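Local coordinates for L-talarate/Galactarate Dehydratase (Salmonella typhimurium, PDB 2PP0), which catalyses the dehydration of L-talarate and galactarate to 5-keto-4-deoxy-D-glucarate and, in competition, epimerizes L-talarate to galactarate, with a magnesium ion as cofactor, at residues D226-W231 with T276-T281; D46-T51 with S81-G86; R284-L289 with D296-D301; A302-G307 with A326-M331. All coordinates share one frame; numbering follows the deposited sequence.

Interaction 1: residues D226-W231 with T276-T281; sequences DANQQW and TGEMLT
Q229 and M279 meet in a van der Waals contact between an amide nitrogen and a methylene carbon, with no hydrogen bond. The glutamine, extended beyond CG (chi2 176°), brings its amide up against the methionine, with NE2 3.4 Å from M279 CG. M279 bends at both chi2 and chi3, and this flexible chain can fold itself to the amide. The carbonyl end of Q229 has a different partner, OE1 accepting from A257 N.

Oxygen atoms gather around D226, N228 and E278. N228 OD1 and E278 OE1 approach to 3.8 Å without bonding, the amide and carboxylate planes turned 61° apart. D226 OD2 and E278 OE1 are 4.5 Å apart, and a water lies 2.5 Å from each; both legs are short, and too many acceptors surround the water for the bridge to be certain. These acidic groups converge because D226, E252 and E278 bind the magnesium ion at the C-terminal ends of the barrel strands of the enolase superfamily, while N228 binds substrate. E278 OE2 also forms a salt bridge with R304, and D226 OD2 one with K197.

Local turns shape the two loops. N228 N donates to the side-chain oxygen D226 OD1 (2.9 Å) from above the carboxylate plane, an Asx turn suited to aspartate. A type I' turn spans A227 to Q230, while a type I turn starts at G277, whose phi of 128° suits a residue without a side chain.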
loop_
_atom_site.group_PDB
_atom_site.type_symbol
_atom_site.label_atom_id
_atom_site.label_comp_id
_atom_site.label_asym_id
_atom_site.label_seq_id
_atom_site.Cartn_x
_atom_site.Cartn_y
_atom_site.Cartn_z
ATOM N N ASP B 226 18.253 -23.042 -9.590
ATOM C CA ASP B 226 17.993 -21.921 -10.488
ATOM C C ASP B 226 18.612 -22.194 -11.870
ATOM O O ASP B 226 19.828 -22.339 -11.987
ATOM C CB ASP B 226 18.605 -20.658 -9.868
ATOM C CG ASP B 226 18.371 -19.415 -10.695
ATOM O OD1 ASP B 226 17.722 -19.507 -11.757
ATOM O OD2 ASP B 226 18.842 -18.338 -10.274
ATOM N N ALA B 227 17.777 -22.264 -12.907
ATOM C CA ALA B 227 18.262 -22.533 -14.267
ATOM C C ALA B 227 18.538 -21.271 -15.071
ATOM O O ALA B 227 19.064 -21.341 -16.184
ATOM C CB ALA B 227 17.265 -23.402 -15.014
ATOM N N ASN B 228 18.173 -20.119 -14.518
ATOM C CA ASN B 228 18.389 -18.850 -15.201
ATOM C C ASN B 228 17.918 -18.842 -16.663
ATOM O O ASN B 228 18.640 -18.389 -17.558
ATOM C CB ASN B 228 19.871 -18.456 -15.119
ATOM C CG ASN B 228 20.238 -17.833 -13.772
ATOM O OD1 ASN B 228 19.923 -16.671 -13.506
ATOM N ND2 ASN B 228 20.887 -18.608 -12.919
ATOM N N GLN B 229 16.703 -19.346 -16.884
ATOM C CA GLN B 229 16.060 -19.381 -18.203
ATOM C C GLN B 229 16.697 -20.271 -19.266
ATOM O O GLN B 229 16.284 -20.219 -20.427
ATOM C CB GLN B 229 15.993 -17.972 -18.800
ATOM C CG GLN B 229 15.620 -16.844 -17.846
ATOM C CD GLN B 229 15.685 -15.495 -18.534
ATOM O OE1 GLN B 229 14.933 -15.231 -19.472
ATOM N NE2 GLN B 229 16.590 -14.636 -18.080
ATOM N N GLN B 230 17.662 -21.104 -18.895
ATOM C CA GLN B 230 18.354 -21.899 -19.905
ATOM C C GLN B 230 17.792 -23.226 -20.416
ATOM O O GLN B 230 18.443 -23.889 -21.221
ATOM C CB GLN B 230 19.816 -22.091 -19.484
ATOM C CG GLN B 230 20.579 -20.772 -19.332
ATOM C CD GLN B 230 20.316 -19.789 -20.468
ATOM O OE1 GLN B 230 19.713 -18.732 -20.263
ATOM N NE2 GLN B 230 20.767 -20.132 -21.671
ATOM N N TRP B 231 16.608 -23.631 -19.972
ATOM C CA TRP B 231 16.032 -24.869 -20.496
ATOM C C TRP B 231 14.896 -24.519 -21.438
ATOM O O TRP B 231 14.310 -23.438 -21.337
ATOM C CB TRP B 231 15.441 -25.753 -19.396
ATOM C CG TRP B 231 16.420 -26.359 -18.459
ATOM C CD1 TRP B 231 17.656 -26.853 -18.761
ATOM C CD2 TRP B 231 16.215 -26.607 -17.066
ATOM N NE1 TRP B 231 18.235 -27.396 -17.639
ATOM C CE2 TRP B 231 17.371 -27.259 -16.583
ATOM C CE3 TRP B 231 15.162 -26.341 -16.177
ATOM C CZ2 TRP B 231 17.507 -27.655 -15.246
ATOM C CZ3 TRP B 231 15.296 -26.735 -14.846
ATOM C CH2 TRP B 231 16.462 -27.385 -14.396
ATOM N N THR B 276 10.040 -17.488 -10.305
ATOM C CA THR B 276 10.545 -16.656 -11.391
ATOM C C THR B 276 10.214 -15.184 -11.182
ATOM O O THR B 276 9.420 -14.827 -10.296
ATOM C CB THR B 276 9.973 -17.097 -12.759
ATOM O OG1 THR B 276 10.672 -16.413 -13.809
ATOM C CG2 THR B 276 8.485 -16.765 -12.849
ATOM N N GLY B 277 10.846 -14.330 -11.989
ATOM C CA GLY B 277 10.582 -12.902 -11.909
ATOM C C GLY B 277 11.747 -11.936 -11.755
ATOM O O GLY B 277 11.572 -10.737 -11.977
ATOM N N GLU B 278 12.930 -12.426 -11.401
ATOM C CA GLU B 278 14.071 -11.538 -11.195
ATOM C C GLU B 278 14.403 -10.598 -12.359
ATOM O O GLU B 278 14.835 -9.459 -12.139
ATOM C CB GLU B 278 15.329 -12.347 -10.829
ATOM C CG GLU B 278 16.125 -12.856 -12.023
ATOM C CD GLU B 278 17.616 -12.935 -11.734
ATOM O OE1 GLU B 278 18.124 -14.044 -11.481
ATOM O OE2 GLU B 278 18.279 -11.875 -11.749
ATOM N N MET B 279 14.193 -11.062 -13.590
ATOM C CA MET B 279 14.516 -10.261 -14.769
ATOM C C MET B 279 13.460 -9.226 -15.181
ATOM O O MET B 279 13.742 -8.335 -15.982
ATOM C CB MET B 279 14.818 -11.188 -15.956
ATOM C CG MET B 279 15.915 -12.235 -15.697
ATOM S SD MET B 279 17.512 -11.596 -15.092
ATOM C CE MET B 279 18.130 -10.799 -16.567
ATOM N N LEU B 280 12.252 -9.328 -14.632
ATOM C CA LEU B 280 11.190 -8.385 -14.985
ATOM C C LEU B 280 11.530 -6.983 -14.501
ATOM O O LEU B 280 12.164 -6.818 -13.459
ATOM C CB LEU B 280 9.855 -8.851 -14.405
ATOM C CG LEU B 280 9.503 -10.280 -14.829
ATOM C CD1 LEU B 280 8.133 -10.639 -14.289
ATOM C CD2 LEU B 280 9.538 -10.402 -16.356
ATOM N N THR B 281 11.093 -5.978 -15.254
ATOM C CA THR B 281 11.417 -4.593 -14.936
ATOM C C THR B 281 10.255 -3.627 -14.782
ATOM O O THR B 281 10.351 -2.469 -15.194
ATOM C CB THR B 281 12.385 -4.013 -15.996
ATOM O OG1 THR B 281 11.715 -3.918 -17.262
ATOM C CG2 THR B 281 13.590 -4.915 -16.151
HETATM O O HOH W 1 17.585 -16.476 -11.320
#

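Interaction 2: residues D46-T51 with S81-G86; sequences DAKVLT and SKRAGG. With GOL (glycerol), chain E.
R83 stretches its guanidinium over the side of helix 47-50, putting NH2 3.7 Å from V49 CG2 and NH1 3.9 Å from K48 NZ. Both neighbours lie obliquely to the guanidinium plane. The chain is extended from CG to NE, which lets an arginine rooted in the facing loop span the gap; NH2 is also bonded to K55 O. Two waters fill in at the edge of the guanidinium, in its plane. One accepts from R83 NH2 at 3.2 Å and, weakly, from D46 N; the other links NH1 to D46 OD2 by weak bonds.

These segments belong to the N-terminal domain of the mandelate racemase family, which caps the barrel and contributes to substrate recognition; D46, A47, K48, K82 and R83 all bind substrate here, and the gathered cations would probably suit a dicarboxylate sugar acid. On the helix side, D46 is the N-cap. Its OD1 accepts from K48 N at 2.8 Å on the anti side, 29° out of the carboxylate plane, and the K48 ammonium folds back, bent at chi3 and chi4, to take the syn lone pairs of both oxygens, 2.7 Å from OD2. K48 NZ has a further partner in Q54 OE1.

A glycerol, probably from the crystallisation liquor, spans the helix start and the facing loop. K82, extended beyond CG, donates from NZ to its O1, with a short modelled distance of 2.5 Å, while cation-pi contacts with F329 and F350 steady the ammonium. The O3 hydroxyl lies 2.8 Å from D46 OD2, though whether its proton goes there is not settled.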
loop_
_atom_site.group_PDB
_atom_site.type_symbol
_atom_site.label_atom_id
_atom_site.label_comp_id
_atom_site.label_asym_id
_atom_site.label_seq_id
_atom_site.Cartn_x
_atom_site.Cartn_y
_atom_site.Cartn_z
ATOM N N ASP B 46 26.656 -18.122 -14.495
ATOM C CA ASP B 46 25.561 -19.054 -14.264
ATOM C C ASP B 46 25.307 -19.753 -15.600
ATOM O O ASP B 46 26.163 -19.724 -16.488
ATOM C CB ASP B 46 24.293 -18.319 -13.793
ATOM C CG ASP B 46 23.959 -17.098 -14.646
ATOM O OD1 ASP B 46 24.129 -17.141 -15.881
ATOM O OD2 ASP B 46 23.507 -16.085 -14.075
ATOM N N ALA B 47 24.139 -20.369 -15.759
ATOM C CA ALA B 47 23.829 -21.065 -17.005
ATOM C C ALA B 47 23.818 -20.149 -18.234
ATOM O O ALA B 47 24.024 -20.612 -19.358
ATOM C CB ALA B 47 22.491 -21.783 -16.881
ATOM N N LYS B 48 23.573 -18.860 -18.028
ATOM C CA LYS B 48 23.540 -17.910 -19.141
ATOM C C LYS B 48 24.900 -17.824 -19.829
ATOM O O LYS B 48 24.986 -17.536 -21.027
ATOM C CB LYS B 48 23.118 -16.523 -18.645
ATOM C CG LYS B 48 21.687 -16.468 -18.120
ATOM C CD LYS B 48 21.282 -15.055 -17.714
ATOM C CE LYS B 48 21.821 -14.657 -16.341
ATOM N NZ LYS B 48 23.306 -14.537 -16.269
ATOM N N VAL B 49 25.959 -18.074 -19.064
ATOM C CA VAL B 49 27.316 -18.036 -19.590
ATOM C C VAL B 49 27.689 -19.383 -20.212
ATOM O O VAL B 49 28.267 -19.429 -21.297
ATOM C CB VAL B 49 28.343 -17.706 -18.482
ATOM C CG1 VAL B 49 29.755 -17.695 -19.063
ATOM C CG2 VAL B 49 28.012 -16.365 -17.846
ATOM N N LEU B 50 27.352 -20.474 -19.526
ATOM C CA LEU B 50 27.667 -21.813 -20.020
ATOM C C LEU B 50 26.926 -22.203 -21.296
ATOM O O LEU B 50 27.318 -23.150 -21.971
ATOM C CB LEU B 50 27.408 -22.863 -18.933
ATOM C CG LEU B 50 28.563 -23.092 -17.951
ATOM C CD1 LEU B 50 28.835 -21.822 -17.156
ATOM C CD2 LEU B 50 28.225 -24.252 -17.022
ATOM N N THR B 51 25.856 -21.483 -21.625
ATOM C CA THR B 51 25.104 -21.766 -22.845
ATOM C C THR B 51 25.544 -20.801 -23.946
ATOM O O THR B 51 25.070 -20.879 -25.081
ATOM C CB THR B 51 23.583 -21.604 -22.639
ATOM O OG1 THR B 51 23.291 -20.249 -22.270
ATOM C CG2 THR B 51 23.083 -22.565 -21.565
ATOM N N SER B 81 23.181 -2.693 -11.970
ATOM C CA SER B 81 23.128 -3.324 -13.275
ATOM C C SER B 81 24.242 -4.347 -13.336
ATOM O O SER B 81 25.379 -4.060 -12.961
ATOM C CB SER B 81 23.303 -2.303 -14.399
ATOM O OG SER B 81 23.198 -2.950 -15.662
ATOM N N LYS B 82 23.903 -5.559 -13.755
ATOM C CA LYS B 82 24.899 -6.604 -13.904
ATOM C C LYS B 82 25.072 -6.711 -15.411
ATOM O O LYS B 82 24.201 -7.217 -16.113
ATOM C CB LYS B 82 24.407 -7.913 -13.279
ATOM C CG LYS B 82 24.365 -7.817 -11.758
ATOM C CD LYS B 82 23.963 -9.098 -11.064
ATOM C CE LYS B 82 23.891 -8.840 -9.553
ATOM N NZ LYS B 82 23.602 -10.053 -8.742
ATOM N N ARG B 83 26.199 -6.186 -15.883
ATOM C CA ARG B 83 26.559 -6.116 -17.294
ATOM C C ARG B 83 26.014 -4.778 -17.800
ATOM O O ARG B 83 25.642 -3.926 -16.993
ATOM C CB ARG B 83 25.987 -7.302 -18.088
ATOM C CG ARG B 83 26.591 -8.634 -17.661
ATOM C CD ARG B 83 26.190 -9.783 -18.566
ATOM N NE ARG B 83 26.846 -11.028 -18.168
ATOM C CZ ARG B 83 26.522 -11.749 -17.097
ATOM N NH1 ARG B 83 25.533 -11.361 -16.292
ATOM N NH2 ARG B 83 27.197 -12.861 -16.822
ATOM N N ALA B 84 25.962 -4.586 -19.112
ATOM C CA ALA B 84 25.496 -3.316 -19.665
ATOM C C ALA B 84 24.168 -2.820 -19.091
ATOM O O ALA B 84 23.218 -3.591 -18.917
ATOM C CB ALA B 84 25.406 -3.411 -21.184
ATOM N N GLY B 85 24.111 -1.520 -18.808
ATOM C CA GLY B 85 22.904 -0.927 -18.257
ATOM C C GLY B 85 23.159 0.155 -17.218
ATOM O O GLY B 85 22.356 1.072 -17.072
ATOM N N GLY B 86 24.281 0.058 -16.508
ATOM C CA GLY B 86 24.605 1.035 -15.475
ATOM C C GLY B 86 24.881 2.446 -15.968
ATOM O O GLY B 86 24.495 3.417 -15.320
HETATM C C1 GOL E . 22.502 -12.597 -10.807
HETATM O O1 GOL E . 22.020 -11.748 -9.768
HETATM C C2 GOL E . 22.084 -14.039 -10.526
HETATM O O2 GOL E . 20.686 -14.206 -10.802
HETATM C C3 GOL E . 22.916 -14.978 -11.398
HETATM O O3 GOL E . 22.212 -16.201 -11.632
HETATM O O HOH W 2 24.707 -13.038 -13.531
HETATM O O HOH W 3 26.873 -15.072 -14.564
#

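Interaction 3: residues R284-L289 with D296-D301; sequences REHEQL and DFVQPD
Within the beta-alpha-beta unit of strand 274-276, helix 283-291 and strand 297-298, H286 brings its imidazole to the end of the returning strand and the residues just after it, meeting V298 and P300. Such units are the repeating element of the barrel, in which helices pack outside and strands line the interior.

The far end of the ring does most of the touching. NE2 is 3.4 Å from P300 CA and 3.6 Å from P300 CB, and CE1 lies 3.6 Å from P300 CA; ring and proline cross at about a right angle, and the approach is oblique to the imidazole plane. Earlier in the chain, at the strand itself, V298 CG1 meets H286 CD2 at 3.9 Å. That methyl is held anti to the backbone N (chi1 177°), where a branched residue can offer one methyl to the helix. Q299 O comes to the ring edge, near its plane, 3.9 Å from NE2.

Q299 serves the other side of the strand. Its CB points away from the helix, and the long amide side chain bonds through NE2 to E252, a magnesium ligand, so the residue turns only its backbone to the histidine.

No hydrogen bond joins the two segments, so the contact rests largely on van der Waals touch between an imidazole and aliphatic carbons. The polar need of the ring is met partly by the residue just before the helix: ND1 pairs with S282 O, which would be consistent with a proton on ND1, though the bond is weak.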
loop_
_atom_site.group_PDB
_atom_site.type_symbol
_atom_site.label_atom_id
_atom_site.label_comp_id
_atom_site.label_asym_id
_atom_site.label_seq_id
_atom_site.Cartn_x
_atom_site.Cartn_y
_atom_site.Cartn_z
ATOM N N ARG B 284 3.779 -3.866 -14.272
ATOM C CA ARG B 284 3.020 -4.433 -15.378
ATOM C C ARG B 284 3.534 -5.776 -15.881
ATOM O O ARG B 284 2.741 -6.654 -16.208
ATOM C CB ARG B 284 2.933 -3.433 -16.535
ATOM C CG ARG B 284 2.025 -2.244 -16.225
ATOM C CD ARG B 284 1.481 -1.585 -17.489
ATOM N NE ARG B 284 0.560 -0.494 -17.176
ATOM C CZ ARG B 284 0.933 0.694 -16.705
ATOM N NH1 ARG B 284 2.217 0.958 -16.494
ATOM N NH2 ARG B 284 0.018 1.617 -16.436
ATOM N N GLU B 285 4.850 -5.943 -15.949
ATOM C CA GLU B 285 5.415 -7.208 -16.404
ATOM C C GLU B 285 5.108 -8.306 -15.399
ATOM O O GLU B 285 4.704 -9.414 -15.767
ATOM C CB GLU B 285 6.925 -7.069 -16.600
ATOM C CG GLU B 285 7.287 -6.122 -17.735
ATOM C CD GLU B 285 8.731 -5.670 -17.682
ATOM O OE1 GLU B 285 9.633 -6.516 -17.849
ATOM O OE2 GLU B 285 8.958 -4.459 -17.465
ATOM N N HIS B 286 5.300 -8.004 -14.120
ATOM C CA HIS B 286 5.017 -8.979 -13.075
ATOM C C HIS B 286 3.537 -9.330 -13.063
ATOM O O HIS B 286 3.166 -10.473 -12.818
ATOM C CB HIS B 286 5.423 -8.440 -11.701
ATOM C CG HIS B 286 6.823 -8.791 -11.309
ATOM N ND1 HIS B 286 7.876 -7.912 -11.432
ATOM C CD2 HIS B 286 7.348 -9.939 -10.820
ATOM C CE1 HIS B 286 8.989 -8.503 -11.037
ATOM N NE2 HIS B 286 8.696 -9.734 -10.662
ATOM N N GLU B 287 2.696 -8.336 -13.327
ATOM C CA GLU B 287 1.254 -8.537 -13.343
ATOM C C GLU B 287 0.842 -9.563 -14.396
ATOM O O GLU B 287 0.001 -10.420 -14.138
ATOM C CB GLU B 287 0.540 -7.209 -13.604
ATOM C CG GLU B 287 -0.969 -7.326 -13.681
ATOM C CD GLU B 287 -1.628 -5.991 -13.919
ATOM O OE1 GLU B 287 -1.164 -5.252 -14.808
ATOM O OE2 GLU B 287 -2.611 -5.677 -13.221
ATOM N N GLN B 288 1.432 -9.472 -15.585
ATOM C CA GLN B 288 1.104 -10.422 -16.638
ATOM C C GLN B 288 1.480 -11.840 -16.216
ATOM O O GLN B 288 0.750 -12.788 -16.507
ATOM C CB GLN B 288 1.817 -10.050 -17.943
ATOM C CG GLN B 288 1.251 -8.803 -18.610
ATOM C CD GLN B 288 -0.244 -8.919 -18.895
ATOM O OE1 GLN B 288 -0.674 -9.740 -19.710
ATOM N NE2 GLN B 288 -1.044 -8.096 -18.216
ATOM N N LEU B 289 2.610 -11.999 -15.529
ATOM C CA LEU B 289 3.002 -13.335 -15.100
ATOM C C LEU B 289 2.079 -13.854 -14.002
ATOM O O LEU B 289 1.696 -15.027 -14.004
ATOM C CB LEU B 289 4.459 -13.362 -14.620
ATOM C CG LEU B 289 5.462 -13.849 -15.680
ATOM C CD1 LEU B 289 5.732 -12.751 -16.698
ATOM C CD2 LEU B 289 6.745 -14.277 -14.997
ATOM N N ASP B 296 4.678 -20.213 -8.388
ATOM C CA ASP B 296 4.265 -20.396 -7.000
ATOM C C ASP B 296 4.963 -19.356 -6.121
ATOM O O ASP B 296 4.419 -18.913 -5.104
ATOM C CB ASP B 296 4.629 -21.816 -6.556
ATOM C CG ASP B 296 3.991 -22.874 -7.443
ATOM O OD1 ASP B 296 2.754 -23.021 -7.385
ATOM O OD2 ASP B 296 4.721 -23.543 -8.206
ATOM N N PHE B 297 6.178 -18.986 -6.518
ATOM C CA PHE B 297 6.962 -17.965 -5.820
ATOM C C PHE B 297 7.178 -16.813 -6.796
ATOM O O PHE B 297 7.569 -17.034 -7.946
ATOM C CB PHE B 297 8.347 -18.484 -5.402
ATOM C CG PHE B 297 8.347 -19.330 -4.158
ATOM C CD1 PHE B 297 7.993 -20.675 -4.208
ATOM C CD2 PHE B 297 8.723 -18.779 -2.933
ATOM C CE1 PHE B 297 8.014 -21.460 -3.058
ATOM C CE2 PHE B 297 8.748 -19.555 -1.776
ATOM C CZ PHE B 297 8.393 -20.899 -1.838
ATOM N N VAL B 298 6.915 -15.592 -6.345
ATOM C CA VAL B 298 7.115 -14.411 -7.176
ATOM C C VAL B 298 8.420 -13.777 -6.709
ATOM O O VAL B 298 8.590 -13.494 -5.517
ATOM C CB VAL B 298 5.946 -13.416 -7.016
ATOM C CG1 VAL B 298 6.209 -12.156 -7.824
ATOM C CG2 VAL B 298 4.647 -14.076 -7.476
ATOM N N GLN B 299 9.341 -13.553 -7.643
ATOM C CA GLN B 299 10.643 -12.996 -7.302
ATOM C C GLN B 299 10.948 -11.627 -7.897
ATOM O O GLN B 299 11.722 -11.505 -8.856
ATOM C CB GLN B 299 11.728 -13.986 -7.706
ATOM C CG GLN B 299 11.525 -15.347 -7.070
ATOM C CD GLN B 299 12.530 -16.365 -7.544
ATOM O OE1 GLN B 299 12.543 -16.740 -8.720
ATOM N NE2 GLN B 299 13.385 -16.818 -6.633
ATOM N N PRO B 300 10.350 -10.573 -7.328
ATOM C CA PRO B 300 10.607 -9.238 -7.852
ATOM C C PRO B 300 11.932 -8.692 -7.319
ATOM O O PRO B 300 12.493 -9.207 -6.349
ATOM C CB PRO B 300 9.387 -8.449 -7.395
ATOM C CG PRO B 300 9.071 -9.075 -6.062
ATOM C CD PRO B 300 9.330 -10.550 -6.258
ATOM N N ASP B 301 12.427 -7.655 -7.985
ATOM C CA ASP B 301 13.694 -7.017 -7.649
ATOM C C ASP B 301 13.356 -5.529 -7.590
ATOM O O ASP B 301 13.067 -4.923 -8.616
ATOM C CB ASP B 301 14.689 -7.321 -8.779
ATOM C CG ASP B 301 16.063 -6.729 -8.544
ATOM O OD1 ASP B 301 16.154 -5.511 -8.307
ATOM O OD2 ASP B 301 17.056 -7.490 -8.619
#

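Interaction 4: residues A302-G307 with A326-M331; sequences APRVGG and APHFAM
R304 and H328 cross obliquely, NH1 of the R304 guanidinium 3.7 Å from CE1 and 3.9 Å from ND1 of the H328 imidazole, and the two planes are only 9° apart. The same segments also share an apolar touch, where P303 CG rests 4.2 Å from A330 CB; proline and alanine are compact enough for the loop and the short, weakly bonded helix 302-305 to come close.

Further partners fix both polar groups. R304 NH1 forms a salt bridge with E278 OE2, and H328 ND1 is hydrogen-bonded to D301 OD2, the aspartate credited with making this catalytic proton donor and acceptor more basic. A chi1 of 164° turns the H328 ring toward R304, and F329 CB sits 3.3 Å above the ring plane, toward its rim. D301 works twice, since its OD1 accepts from R304 N and caps the helix that carries R304. That helix ends in a Schellman motif at G306, where positive phi suits glycine: G307 N bonds to A302 O at 2.7 Å, beside a weak bond from G306 N.

Around this lie the elements of both domains. Y80 of strand 74-81 packs on P303, R304 and H328, H334 of helix 331-339 packs on A302 and P303, and F311 of helix 308-320 packs on A302 and P327.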
loop_
_atom_site.group_PDB
_atom_site.type_symbol
_atom_site.label_atom_id
_atom_site.label_comp_id
_atom_site.label_asym_id
_atom_site.label_seq_id
_atom_site.Cartn_x
_atom_site.Cartn_y
_atom_site.Cartn_z
ATOM N N ALA B 302 13.368 -4.942 -6.396
ATOM C CA ALA B 302 13.013 -3.530 -6.266
ATOM C C ALA B 302 13.830 -2.630 -7.188
ATOM O O ALA B 302 13.276 -1.776 -7.877
ATOM C CB ALA B 302 13.151 -3.071 -4.804
ATOM N N PRO B 303 15.163 -2.782 -7.193
ATOM C CA PRO B 303 15.941 -1.918 -8.089
ATOM C C PRO B 303 15.463 -2.045 -9.545
ATOM O O PRO B 303 15.243 -1.048 -10.225
ATOM C CB PRO B 303 17.370 -2.426 -7.895
ATOM C CG PRO B 303 17.374 -2.817 -6.427
ATOM C CD PRO B 303 16.047 -3.556 -6.299
ATOM N N ARG B 304 15.258 -3.280 -9.992
ATOM C CA ARG B 304 14.828 -3.545 -11.363
ATOM C C ARG B 304 13.419 -3.146 -11.768
ATOM O O ARG B 304 13.191 -2.817 -12.932
ATOM C CB ARG B 304 15.016 -5.019 -11.688
ATOM C CG ARG B 304 16.443 -5.379 -11.987
ATOM C CD ARG B 304 16.534 -6.750 -12.603
ATOM N NE ARG B 304 17.901 -7.033 -13.011
ATOM C CZ ARG B 304 18.484 -8.216 -12.868
ATOM N NH1 ARG B 304 17.807 -9.220 -12.324
ATOM N NH2 ARG B 304 19.742 -8.391 -13.258
ATOM N N VAL B 305 12.471 -3.177 -10.833
ATOM C CA VAL B 305 11.095 -2.831 -11.173
ATOM C C VAL B 305 10.759 -1.358 -11.005
ATOM O O VAL B 305 9.632 -0.945 -11.264
ATOM C CB VAL B 305 10.073 -3.660 -10.350
ATOM C CG1 VAL B 305 10.355 -5.143 -10.521
ATOM C CG2 VAL B 305 10.126 -3.260 -8.880
ATOM N N GLY B 306 11.723 -0.559 -10.563
ATOM C CA GLY B 306 11.447 0.854 -10.400
ATOM C C GLY B 306 11.458 1.368 -8.966
ATOM O O GLY B 306 11.124 2.526 -8.741
ATOM N N GLY B 307 11.822 0.517 -8.005
ATOM C CA GLY B 307 11.893 0.948 -6.614
ATOM C C GLY B 307 10.958 0.246 -5.640
ATOM O O GLY B 307 10.316 -0.750 -5.966
ATOM N N ALA B 326 9.898 -14.248 -2.770
ATOM C CA ALA B 326 11.324 -14.517 -2.625
ATOM C C ALA B 326 12.048 -13.507 -3.510
ATOM O O ALA B 326 12.430 -13.816 -4.648
ATOM C CB ALA B 326 11.653 -15.941 -3.054
ATOM N N PRO B 327 12.240 -12.278 -2.994
ATOM C CA PRO B 327 12.914 -11.186 -3.708
ATOM C C PRO B 327 14.311 -11.581 -4.180
ATOM O O PRO B 327 14.985 -12.413 -3.564
ATOM C CB PRO B 327 12.968 -10.063 -2.671
ATOM C CG PRO B 327 11.822 -10.369 -1.750
ATOM C CD PRO B 327 11.900 -11.868 -1.619
ATOM N N HIS B 328 14.749 -10.971 -5.271
ATOM C CA HIS B 328 16.061 -11.278 -5.815
ATOM C C HIS B 328 17.132 -10.258 -5.448
ATOM O O HIS B 328 16.917 -9.049 -5.566
ATOM C CB HIS B 328 15.970 -11.398 -7.340
ATOM C CG HIS B 328 17.294 -11.343 -8.032
ATOM N ND1 HIS B 328 17.835 -10.170 -8.513
ATOM C CD2 HIS B 328 18.202 -12.311 -8.297
ATOM C CE1 HIS B 328 19.018 -10.418 -9.046
ATOM N NE2 HIS B 328 19.265 -11.710 -8.926
ATOM N N PHE B 329 18.278 -10.756 -4.985
ATOM C CA PHE B 329 19.413 -9.895 -4.659
ATOM C C PHE B 329 19.065 -8.815 -3.632
ATOM O O PHE B 329 18.152 -8.983 -2.822
ATOM C CB PHE B 329 19.911 -9.258 -5.969
ATOM C CG PHE B 329 21.302 -8.672 -5.905
ATOM C CD1 PHE B 329 22.359 -9.390 -5.356
ATOM C CD2 PHE B 329 21.563 -7.428 -6.474
ATOM C CE1 PHE B 329 23.663 -8.877 -5.382
ATOM C CE2 PHE B 329 22.856 -6.908 -6.507
ATOM C CZ PHE B 329 23.910 -7.635 -5.961
ATOM N N ALA B 330 19.824 -7.722 -3.673
ATOM C CA ALA B 330 19.664 -6.562 -2.796
ATOM C C ALA B 330 18.989 -6.835 -1.447
ATOM O O ALA B 330 17.976 -6.212 -1.123
ATOM C CB ALA B 330 18.905 -5.467 -3.544
ATOM N N MET B 331 19.557 -7.745 -0.656
ATOM C CA MET B 331 18.975 -8.069 0.646
ATOM C C MET B 331 18.914 -6.849 1.563
ATOM O O MET B 331 18.077 -6.785 2.469
ATOM C CB MET B 331 19.750 -9.218 1.324
ATOM C CG MET B 331 21.253 -9.005 1.481
ATOM S SD MET B 331 22.099 -10.428 2.239
ATOM C CE MET B 331 23.594 -9.620 2.814
#

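How the interactions relate
Interactions 3 and 4 are buried in the barrel domain, whereas interaction 1 is partly buried and interaction 2 lies at the surface of the N-terminal domain, where charges, waters and glycerol fill the gap. Interactions 1 and 3 share the unit around strand 274-276 and strand 297-298, joined by a backbone bond from Q299 N to T276 O. The chemistry changes accordingly: interaction 3 rests on packing between a barrel strand and its outer helix, interaction 4 joins a proline-alanine touch to a charged, catalytic pair, and interaction 1 gathers carboxylates at the strand ends. Interaction 2 meets that site from the facing domain, K82 touching F329 and D46 touching N228.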